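Local structure of aldolase (Escherichia coli, 6VOP) at residues A[33-38]-A[97-102]. The protein is a putative class II aldolase of the aldolase and adducin N-terminal domain family, with an AraD-like fold. The protein carries 2 engineered substitutions. Numbering follows the deposited sequence.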
loop_
_atom_site.group_PDB
_atom_site.type_symbol
_atom_site.label_atom_id
_atom_site.label_comp_id
_atom_site.label_asym_id
_atom_site.label_seq_id
_atom_site.Cartn_x
_atom_site.Cartn_y
_atom_site.Cartn_z
ATOM N N GLY A 33 -14.205 6.600 10.598
ATOM C CA GLY A 33 -13.922 7.888 9.996
ATOM C C GLY A 33 -15.144 8.598 9.457
ATOM O O GLY A 33 -16.208 7.990 9.303
ATOM N N ASN A 34 -14.999 9.889 9.165
ATOM C CA ASN A 34 -16.088 10.701 8.640
ATOM C C ASN A 34 -15.523 12.008 8.105
ATOM O O ASN A 34 -14.538 12.533 8.633
ATOM C CB ASN A 34 -17.146 10.980 9.714
ATOM C CG ASN A 34 -16.533 11.318 11.057
ATOM O OD1 ASN A 34 -16.282 12.483 11.361
ATOM N ND2 ASN A 34 -16.291 10.298 11.871
ATOM N N LEU A 35 -16.157 12.522 7.053
ATOM C CA LEU A 35 -15.782 13.787 6.439
ATOM C C LEU A 35 -16.969 14.739 6.440
ATOM O O LEU A 35 -18.127 14.312 6.401
ATOM C CB LEU A 35 -15.300 13.594 5.000
ATOM C CG LEU A 35 -14.437 12.364 4.741
ATOM C CD1 LEU A 35 -14.232 12.176 3.248
ATOM C CD2 LEU A 35 -13.108 12.503 5.458
ATOM N N SER A 36 -16.671 16.036 6.474
ATOM C CA SER A 36 -17.710 17.053 6.408
ATOM C C SER A 36 -17.147 18.312 5.765
ATOM O O SER A 36 -15.958 18.614 5.890
ATOM C CB SER A 36 -18.283 17.374 7.794
ATOM O OG SER A 36 -17.369 18.136 8.563
ATOM N N LEU A 37 -18.019 19.041 5.069
ATOM C CA LEU A 37 -17.666 20.320 4.470
ATOM C C LEU A 37 -18.815 21.298 4.669
ATOM O O LEU A 37 -19.942 20.910 4.989
ATOM C CB LEU A 37 -17.332 20.182 2.976
ATOM C CG LEU A 37 -18.431 19.740 2.002
ATOM C CD1 LEU A 37 -19.136 20.934 1.360
ATOM C CD2 LEU A 37 -17.850 18.830 0.930
ATOM N N LEU A 38 -18.516 22.578 4.471
ATOM C CA LEU A 38 -19.498 23.647 4.604
ATOM C C LEU A 38 -20.050 23.996 3.228
ATOM O O LEU A 38 -19.288 24.332 2.315
ATOM C CB LEU A 38 -18.879 24.883 5.256
ATOM C CG LEU A 38 -18.913 24.967 6.783
ATOM C CD1 LEU A 38 -18.640 26.393 7.237
ATOM C CD2 LEU A 38 -20.243 24.473 7.324
ATOM N N VAL A 97 -11.733 16.727 8.089
ATOM C CA VAL A 97 -11.404 15.356 7.715
ATOM C C VAL A 97 -10.944 14.629 8.972
ATOM O O VAL A 97 -9.977 15.050 9.621
ATOM C CB VAL A 97 -10.327 15.302 6.620
ATOM C CG1 VAL A 97 -9.847 13.873 6.414
ATOM C CG2 VAL A 97 -10.864 15.880 5.322
ATOM N N HIS A 98 -11.636 13.545 9.318
ATOM C CA HIS A 98 -11.324 12.757 10.506
ATOM C C HIS A 98 -11.181 11.299 10.095
ATOM O O HIS A 98 -12.166 10.659 9.708
ATOM C CB HIS A 98 -12.402 12.921 11.578
ATOM C CG HIS A 98 -12.284 11.944 12.706
ATOM N ND1 HIS A 98 -11.075 11.609 13.276
ATOM C CD2 HIS A 98 -13.224 11.230 13.370
ATOM C CE1 HIS A 98 -11.275 10.731 14.242
ATOM N NE2 HIS A 98 -12.570 10.483 14.321
ATOM N N LEU A 99 -9.960 10.778 10.176
ATOM C CA LEU A 99 -9.668 9.391 9.857
ATOM C C LEU A 99 -8.816 8.789 10.966
ATOM O O LEU A 99 -8.183 9.503 11.744
ATOM C CB LEU A 99 -8.940 9.261 8.513
ATOM C CG LEU A 99 -9.638 9.832 7.278
ATOM C CD1 LEU A 99 -8.764 9.657 6.050
ATOM C CD2 LEU A 99 -10.984 9.163 7.077
ATOM N N HIS A 100 -8.816 7.464 11.037
ATOM C CA HIS A 100 -7.942 6.734 11.958
ATOM C C HIS A 100 -6.765 6.129 11.207
ATOM O O HIS A 100 -6.483 4.933 11.292
ATOM C CB HIS A 100 -8.725 5.664 12.707
ATOM C CG HIS A 100 -9.959 6.176 13.381
ATOM N ND1 HIS A 100 -10.970 5.343 13.807
ATOM C CD2 HIS A 100 -10.346 7.433 13.704
ATOM C CE1 HIS A 100 -11.931 6.065 14.355
ATOM N NE2 HIS A 100 -11.575 7.336 14.311
ATOM N N SER A 101 -6.074 6.975 10.448
ATOM C CA SER A 101 -4.949 6.521 9.646
ATOM C C SER A 101 -3.862 5.922 10.529
ATOM O O SER A 101 -3.648 6.348 11.670
ATOM C CB SER A 101 -4.388 7.675 8.821
ATOM O OG SER A 101 -5.427 8.517 8.359
ATOM N N THR A 102 -3.153 4.942 9.963
ATOM C CA THR A 102 -2.307 4.047 10.747
ATOM C C THR A 102 -1.267 4.816 11.555
ATOM O O THR A 102 -1.205 4.700 12.784
ATOM C CB THR A 102 -1.628 3.038 9.819
ATOM O OG1 THR A 102 -2.613 2.379 9.015
ATOM C CG2 THR A 102 -0.874 1.999 10.627
#
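Asn34 and His98 face each other as an antiparallel hydrogen-bonded pair, a compact example of how one strand pairing can separate a polar face of a sheet from an apolar one. Asn34 N donates to His98 O at 3.0 Å, and His98 N returns a bond to Asn34 O at 3.1 Å. On the face that carries both polar side chains, Asn34 CG sits between its backbone N and carbonyl carbon (chi1 42°), which brings the amide to the imidazole edge: ND2 approaches His98 CD2 at 3.5 Å, with amide and ring planes 65° apart. This is contact without a hydrogen bond; His98 ND1 instead bonds to Pro167 O, which would restrain the ring's rotation. On the reverse face Leu35 and Val97 run alongside each other in the same direction, and Leu35 CD2 meets Val97 CG1 at 3.7 Å. The same methyl also lies 4.3 Å from Leu99 CD2, while helix 7-24 packs against this face through Ala19 and Phe22. Further on, Gly33 N lies loosely over one face of the His100 ring, 4.4 Å from CE1. With ND1 engaged, His98 NE2 is the likely ligand atom; it lies 3.3 Å from His100 NE2, consistent with an unconfirmed, empty metal site completed by His165.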